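Local coordinates for protein putative acetyltransferase Ta0821 (Thermoplasma acidophilum DSM 1728, PDB 3C26) that probably transfers an acyl group, most likely acetyl from acetyl-CoA, to an unidentified acceptor, as a putative member of the GNAT acetyltransferase family, at residues Glu78-Gly83 with Arg119-Val124; Val85-Leu90 with Gln111-Lys116; Ile16-Thr21 with Ser68-Ala73. All coordinates share one frame; numbering follows the deposited sequence.

Contact 1: Glu78-Gly83 with Arg119-Val124. With NO3 (nitrate ion), chain C; NO3 (nitrate ion), chain D.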
# COMPACT_ATOMS: atom_id res chain seq x y z
N GLU A 78 20.53 18.71 -5.83
CA GLU A 78 21.66 18.26 -6.61
C GLU A 78 21.47 18.52 -8.08
O GLU A 78 20.53 18.01 -8.69
CB GLU A 78 21.94 16.77 -6.35
CG GLU A 78 23.12 16.32 -7.18
CD GLU A 78 23.68 15.00 -6.77
OE1 GLU A 78 23.62 14.67 -5.58
OE2 GLU A 78 24.20 14.30 -7.66
N LYS A 79 22.40 19.31 -8.63
CA LYS A 79 22.37 19.67 -10.04
C LYS A 79 22.77 18.44 -10.84
O LYS A 79 23.74 17.76 -10.51
CB LYS A 79 23.28 20.87 -10.33
CG LYS A 79 23.16 21.41 -11.75
CD LYS A 79 23.78 22.74 -11.87
CE LYS A 79 22.73 23.84 -12.00
NZ LYS A 79 23.37 25.23 -12.06
N LEU A 80 21.99 18.16 -11.87
CA LEU A 80 22.17 16.97 -12.69
C LEU A 80 22.86 17.36 -13.99
O LEU A 80 23.03 18.52 -14.27
CB LEU A 80 20.83 16.31 -12.97
CG LEU A 80 19.94 16.04 -11.73
CD1 LEU A 80 18.71 15.29 -12.14
CD2 LEU A 80 20.76 15.30 -10.65
N PRO A 81 23.26 16.38 -14.79
CA PRO A 81 24.02 16.69 -15.99
C PRO A 81 23.18 17.39 -17.08
O PRO A 81 23.70 18.12 -17.92
CB PRO A 81 24.50 15.32 -16.47
CG PRO A 81 24.37 14.41 -15.33
CD PRO A 81 23.22 14.95 -14.49
N ASP A 82 21.88 17.16 -17.08
CA ASP A 82 21.00 17.81 -18.07
C ASP A 82 20.70 19.27 -17.67
O ASP A 82 20.01 20.01 -18.37
CB ASP A 82 19.71 17.01 -18.29
CG ASP A 82 18.92 16.83 -17.02
OD1 ASP A 82 19.31 17.39 -15.99
OD2 ASP A 82 17.91 16.12 -17.03
N GLY A 83 21.23 19.67 -16.53
CA GLY A 83 21.11 21.04 -16.07
C GLY A 83 19.96 21.24 -15.09
O GLY A 83 19.78 22.32 -14.54
N ARG A 119 14.65 23.69 -14.60
CA ARG A 119 13.85 22.56 -14.09
C ARG A 119 14.26 21.99 -12.74
O ARG A 119 15.44 21.77 -12.44
CB ARG A 119 13.87 21.38 -15.10
CG ARG A 119 13.44 21.73 -16.54
CD ARG A 119 13.82 20.64 -17.57
NE ARG A 119 15.27 20.65 -17.84
CZ ARG A 119 15.96 19.76 -18.58
NH1 ARG A 119 15.36 18.73 -19.17
NH2 ARG A 119 17.27 19.91 -18.72
N LEU A 120 13.22 21.70 -11.97
CA LEU A 120 13.35 21.02 -10.69
C LEU A 120 12.57 19.72 -10.83
O LEU A 120 11.51 19.68 -11.46
CB LEU A 120 12.72 21.81 -9.53
CG LEU A 120 13.13 23.27 -9.34
CD1 LEU A 120 12.28 23.93 -8.23
CD2 LEU A 120 14.65 23.41 -9.09
N ARG A 121 13.12 18.68 -10.23
CA ARG A 121 12.48 17.37 -10.16
C ARG A 121 12.50 16.83 -8.74
O ARG A 121 13.37 17.18 -7.94
CB ARG A 121 13.12 16.36 -11.12
CG ARG A 121 13.09 16.79 -12.54
CD ARG A 121 13.54 15.74 -13.47
NE ARG A 121 13.55 16.27 -14.83
CZ ARG A 121 14.61 16.33 -15.63
NH1 ARG A 121 15.73 15.79 -15.27
NH2 ARG A 121 14.52 16.86 -16.84
N SER A 122 11.55 15.95 -8.48
CA SER A 122 11.44 15.30 -7.18
C SER A 122 10.65 14.00 -7.30
O SER A 122 9.71 13.89 -8.11
CB SER A 122 10.77 16.24 -6.16
OG SER A 122 11.00 15.85 -4.80
N ALA A 123 11.01 13.06 -6.42
CA ALA A 123 10.35 11.80 -6.37
C ALA A 123 9.41 11.75 -5.17
O ALA A 123 9.80 12.04 -4.02
CB ALA A 123 11.38 10.64 -6.36
N VAL A 124 8.16 11.39 -5.45
CA VAL A 124 7.10 11.29 -4.43
C VAL A 124 6.34 9.95 -4.50
O VAL A 124 5.93 9.53 -5.55
CB VAL A 124 6.08 12.45 -4.56
CG1 VAL A 124 5.16 12.46 -3.39
CG2 VAL A 124 6.82 13.80 -4.74
N NO3 C . 17.87 22.94 -17.02
O1 NO3 C . 18.52 24.11 -16.71
O2 NO3 C . 18.39 22.11 -18.00
O3 NO3 C . 16.70 22.56 -16.39
N NO3 D . 9.31 16.03 -2.09
O1 NO3 D . 10.45 16.70 -1.67
O2 NO3 D . 9.42 14.87 -2.87
O3 NO3 D . 8.05 16.49 -1.69
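Asp82 sets CG between its own backbone N and carbonyl carbon (chi1 59°), which turns the carboxylate toward strand 119-125, while Arg121 runs extended from CG to NE and comes to meet it from the opposite direction. The two join in a salt bridge of 2.8 Å between Arg121 NH1 and Asp82 OD2. The bond is nearly straight, and OD2 offers its syn lone pair from within the guanidinium plane, although the planes of the two groups stand 62° apart. Both partners have further ties: OD1 is bonded to Ser84 and OD2 to Cys183 N, and Arg121 reaches Glu263 through NE and Tyr181 O through NH1. Largely buried, the arginine charge is thus probably balanced by two acids.

Arg119 bends at chi3 (-73°) and turns its guanidinium edge to a nitrate ion, probably from the crystallisation liquor. Arg119 NE gives a hydrogen bond to nitrate O3 at 2.8 Å and Arg119 NH2 one to O2 at 2.6 Å. That same NH2 lies beside Asp82 O, in plane but at a poor angle for bonding. Asp82 OD2, 4.2 Å from Arg119 NH2 and well out of that guanidinium plane, probably acts on it through charge alone. A CB on Gly83 would run into the nitrate.

The backbone of 80-83 is a type I turn, closed by Gly83 N to Leu80 O at 3.1 Å. It belongs to the connection of the antiparallel hairpin 70-79/85-92, and the salt bridge ties that connection past strand 85-92 to strand 119-125, within the central sheet of a GNAT fold.

Contact 2: Val85-Leu90 with Gln111-Lys116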
# COMPACT_ATOMS: atom_id res chain seq x y z
N VAL A 85 17.74 20.28 -11.54
CA VAL A 85 18.11 20.08 -10.13
C VAL A 85 17.12 19.11 -9.52
O VAL A 85 15.92 19.34 -9.54
CB VAL A 85 18.16 21.43 -9.32
CG1 VAL A 85 18.40 21.18 -7.83
CG2 VAL A 85 19.19 22.37 -9.92
N MSE A 86 17.65 18.06 -8.93
CA MSE A 86 16.84 17.08 -8.22
C MSE A 86 16.77 17.49 -6.79
O MSE A 86 17.76 17.83 -6.17
CB MSE A 86 17.48 15.68 -8.25
CG MSE A 86 16.57 14.62 -7.80
SE MSE A 86 15.25 14.14 -9.10
CE MSE A 86 14.37 12.66 -8.26
N LEU A 87 15.57 17.39 -6.28
CA LEU A 87 15.31 17.72 -4.89
C LEU A 87 14.79 16.50 -4.20
O LEU A 87 14.04 15.68 -4.79
CB LEU A 87 14.25 18.79 -4.79
CG LEU A 87 14.53 20.11 -5.52
CD1 LEU A 87 13.28 20.93 -5.46
CD2 LEU A 87 15.78 20.86 -4.93
N GLY A 88 15.22 16.39 -2.96
CA GLY A 88 14.68 15.40 -2.06
C GLY A 88 15.23 15.46 -0.66
O GLY A 88 15.77 16.48 -0.23
N GLY A 89 15.05 14.39 0.06
CA GLY A 89 15.53 14.35 1.42
C GLY A 89 14.81 15.38 2.28
O GLY A 89 15.39 15.94 3.19
N LEU A 90 13.56 15.67 1.95
CA LEU A 90 12.71 16.59 2.76
C LEU A 90 12.31 15.94 4.10
O LEU A 90 11.53 14.98 4.18
CB LEU A 90 11.47 17.11 1.97
CG LEU A 90 10.86 18.44 2.49
CD1 LEU A 90 9.83 19.00 1.47
CD2 LEU A 90 10.20 18.32 3.90
N GLN A 111 12.66 29.65 -4.86
CA GLN A 111 13.17 31.02 -4.97
C GLN A 111 14.69 31.02 -5.11
O GLN A 111 15.25 31.67 -5.98
CB GLN A 111 12.73 31.89 -3.80
CG GLN A 111 13.48 33.22 -3.77
CD GLN A 111 12.61 34.42 -3.40
OE1 GLN A 111 11.43 34.27 -3.07
NE2 GLN A 111 13.17 35.61 -3.49
N PHE A 112 15.31 30.25 -4.23
CA PHE A 112 16.76 30.05 -4.22
C PHE A 112 17.34 29.50 -5.52
O PHE A 112 18.49 29.81 -5.86
CB PHE A 112 17.11 29.08 -3.09
CG PHE A 112 18.58 28.79 -2.95
CD1 PHE A 112 19.44 29.74 -2.46
CD2 PHE A 112 19.09 27.52 -3.22
CE1 PHE A 112 20.79 29.47 -2.29
CE2 PHE A 112 20.43 27.26 -3.09
CZ PHE A 112 21.28 28.24 -2.62
N LEU A 113 16.55 28.73 -6.28
CA LEU A 113 17.05 28.07 -7.51
C LEU A 113 16.61 28.79 -8.78
O LEU A 113 17.04 28.48 -9.87
CB LEU A 113 16.67 26.60 -7.56
CG LEU A 113 17.34 25.70 -6.52
CD1 LEU A 113 16.83 24.30 -6.69
CD2 LEU A 113 18.84 25.76 -6.65
N ARG A 114 15.81 29.83 -8.60
CA ARG A 114 15.33 30.64 -9.72
C ARG A 114 16.54 31.25 -10.41
O ARG A 114 17.32 31.96 -9.79
CB ARG A 114 14.37 31.77 -9.25
CG ARG A 114 13.55 32.47 -10.40
CD ARG A 114 12.56 33.57 -9.91
NE ARG A 114 11.98 33.25 -8.58
CZ ARG A 114 10.90 32.49 -8.39
NH1 ARG A 114 10.29 31.97 -9.43
NH2 ARG A 114 10.44 32.22 -7.17
N GLY A 115 16.71 30.94 -11.69
CA GLY A 115 17.79 31.51 -12.50
C GLY A 115 19.03 30.65 -12.56
O GLY A 115 19.95 30.92 -13.35
N LYS A 116 19.03 29.63 -11.72
CA LYS A 116 20.14 28.66 -11.61
C LYS A 116 19.89 27.40 -12.45
O LYS A 116 20.82 26.69 -12.83
CB LYS A 116 20.38 28.29 -10.16
CG LYS A 116 20.69 29.50 -9.29
CD LYS A 116 21.04 29.05 -7.87
CE LYS A 116 21.35 30.24 -6.99
NZ LYS A 116 21.34 29.89 -5.55
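Val85 and Leu113 mark the closest approach of the two backbones, their CA atoms 8.5 Å apart, a spacing that side chains must bridge. Residues 85-90 form a strand that directs Val85 and Leu87 at the helix and Met86, modelled as selenomethionine, away from it. Near its far end Gly88 is almost fully extended and Gly89 takes a positive phi of 64°, so the strand departs from regular form there. Across from it, in continuation of helix 101-113, residues 113-116 have the backbone angles of a type II turn, with Gly115 at positive phi and Lys116 N bonded to Leu113 O at 3.0 Å.

One methyl group, Leu113 CD1, makes both close side-chain contacts. Leu113 sends CD1 toward the strand, where it meets Val85 CG1 tip to tip at 3.7 Å. Leu87 slides past the same leucine in the opposite direction and brings its CD2 to 4.0 Å from Leu113 CD1. All three residues are buried and the meeting is purely apolar. Met77 of the adjacent strand and Leu120 of the following one enlarge this core, each touching both Val85 and Leu113.

Lys116 turns its end back over the helix instead. Lys116 NZ gives a hydrogen bond to Phe112 O at 2.9 Å, tilted 23° from the carbonyl plane, and sits above one face of the Phe112 ring, offset toward the rim.

Strand 85-92, helix 101-113 and strand 119-125 make the beta-alpha-beta unit at the heart of the GNAT fold, and the glycine-marked irregularity at 88-89 is consistent with the bulge that the first strand of this unit has in relatives.

Contact 3: Ile16-Thr21 with Ser68-Ala73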
# COMPACT_ATOMS: atom_id res chain seq x y z
N ILE A 16 24.47 18.11 12.05
CA ILE A 16 24.25 16.67 11.78
C ILE A 16 23.53 15.92 12.90
O ILE A 16 22.67 15.10 12.64
CB ILE A 16 25.53 15.92 11.38
CG1 ILE A 16 26.05 16.50 10.05
CG2 ILE A 16 25.25 14.45 11.11
CD1 ILE A 16 27.38 15.81 9.52
N ASP A 17 23.89 16.21 14.14
CA ASP A 17 23.26 15.48 15.24
C ASP A 17 21.76 15.75 15.30
O ASP A 17 20.95 14.88 15.61
CB ASP A 17 23.90 15.81 16.59
CG ASP A 17 25.08 14.93 16.91
OD1 ASP A 17 25.37 13.96 16.18
OD2 ASP A 17 25.71 15.21 17.96
N GLU A 18 21.38 16.97 14.93
CA GLU A 18 19.98 17.37 14.96
C GLU A 18 19.29 16.78 13.76
O GLU A 18 18.26 16.17 13.87
CB GLU A 18 19.83 18.89 15.00
CG GLU A 18 20.13 19.42 16.39
CD GLU A 18 20.53 20.86 16.42
OE1 GLU A 18 21.70 21.19 16.09
OE2 GLU A 18 19.69 21.68 16.84
N ILE A 19 19.96 16.90 12.62
CA ILE A 19 19.45 16.42 11.36
C ILE A 19 19.13 14.92 11.41
O ILE A 19 18.14 14.46 10.83
CB ILE A 19 20.42 16.72 10.17
CG1 ILE A 19 20.42 18.24 9.87
CG2 ILE A 19 19.97 15.91 8.96
CD1 ILE A 19 21.51 18.76 8.83
N LYS A 20 19.97 14.19 12.12
CA LYS A 20 19.82 12.73 12.22
C LYS A 20 18.54 12.32 12.90
O LYS A 20 18.11 11.19 12.73
CB LYS A 20 20.96 12.06 13.00
CG LYS A 20 22.24 11.75 12.24
CD LYS A 20 23.34 11.78 13.30
CE LYS A 20 24.68 11.29 12.87
NZ LYS A 20 25.67 11.48 14.07
N THR A 21 17.94 13.23 13.66
CA THR A 21 16.64 12.97 14.35
C THR A 21 15.39 13.37 13.54
O THR A 21 14.24 13.12 13.92
CB THR A 21 16.57 13.71 15.67
OG1 THR A 21 16.51 15.12 15.41
CG2 THR A 21 17.79 13.33 16.58
N SER A 68 16.15 30.25 15.46
CA SER A 68 17.18 30.69 16.40
C SER A 68 18.44 29.84 16.27
O SER A 68 19.01 29.36 17.26
CB SER A 68 16.64 30.65 17.83
OG SER A 68 15.29 31.13 17.89
N GLY A 69 18.84 29.66 15.02
CA GLY A 69 20.09 28.98 14.65
C GLY A 69 19.98 27.48 14.66
O GLY A 69 20.91 26.79 14.25
N ARG A 70 18.85 26.98 15.16
CA ARG A 70 18.64 25.52 15.25
C ARG A 70 17.98 24.98 14.01
O ARG A 70 16.97 25.49 13.61
CB ARG A 70 17.78 25.13 16.47
CG ARG A 70 18.46 25.22 17.84
CD ARG A 70 17.45 24.94 18.98
NE ARG A 70 16.49 26.05 19.14
CZ ARG A 70 15.26 26.06 18.64
NH1 ARG A 70 14.79 25.02 17.94
NH2 ARG A 70 14.51 27.13 18.83
N PRO A 71 18.56 23.94 13.40
CA PRO A 71 17.88 23.40 12.22
C PRO A 71 16.58 22.68 12.55
O PRO A 71 16.54 21.92 13.52
CB PRO A 71 18.90 22.43 11.65
CG PRO A 71 19.77 22.04 12.80
CD PRO A 71 19.82 23.25 13.70
N VAL A 72 15.51 22.94 11.77
CA VAL A 72 14.21 22.28 12.02
C VAL A 72 13.68 21.45 10.81
O VAL A 72 12.77 20.63 10.93
CB VAL A 72 13.11 23.29 12.57
CG1 VAL A 72 13.58 23.96 13.91
CG2 VAL A 72 12.73 24.33 11.51
N ALA A 73 14.30 21.67 9.66
CA ALA A 73 13.92 20.97 8.41
C ALA A 73 15.11 20.93 7.45
O ALA A 73 16.02 21.80 7.48
CB ALA A 73 12.76 21.67 7.72
O HOH W 1 16.57 21.09 15.92
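Glu18 and Pro71 join the short helix 16-19, which probably corresponds to the first helix in the GNAT order of strand, helices and hairpin, to the beginning of strand 70-79. The CA atoms of these two residues are 6.9 Å apart, close enough for the glutamate to lie directly against the proline ring. Its chain starts beside the backbone N (chi1 -76°) and runs extended beyond CG, crossing the ring at about a right angle. Glu18 CB rests on Pro71 CG at 3.8 Å, and farther out Glu18 OE2 comes to 3.5 Å from Pro71 CD, so the base of the side chain lies on Pro71 CG and its carboxylate end on CD.

Arg70 supplies only aliphatic contact: its CG is 3.9 Å from Glu18 OE2, but the chain bends at chi3 and its end leads away, leaving NE 5.9 Å from that oxygen, too far for a salt bridge. A water links the two segments instead, donating a hydrogen bond to Pro71 O and a weak one to Glu18 OE2, 3.3 Å from the water O. Back on the helix, Glu18 O accepts from both Thr21 N and Thr21 OG1, the hydroxyl at 2.6 Å and in the carbonyl plane. With an alanine here in place of Glu18, the CB contact would stay, but Pro71 CD would probably be uncovered and the water left without its weak second anchor.

Ile16 and Ile19 face helix 45-58, so helix 16-19 is wedged between it and the strand. Pro71 also touches Arg66 of strand 62-67, its hairpin partner, and the loop residues Asp15 and Phe22, whereas Val72 and Ala73 point away from helix 16-19 and pack against Leu101 of helix 101-113.

How the contacts relate
Contacts 1 and 2 are immediate neighbours, their centres 8 Å apart. Parallel strands 85-92 and 119-125 are joined by probable hydrogen bonds from Val85 N to Arg119 O (2.9 Å) and Leu87 N to Arg121 O (2.8 Å), while Leu120 CD2 packs on Leu113 CD1 at 3.4 Å. A second nitrate, probably from the crystallisation liquor, lies beside Ser122 and about 5 Å from the Leu87 side chain; it may mark the acyl-CoA pocket, which GNAT relatives form between these two strands. Contact 3 touches neither: its centre is about 20 Å from that of contact 2 (nearest atoms about 6 Å) and 25 Å from contact 1, yet strand 70-79 links contacts 3 and 1.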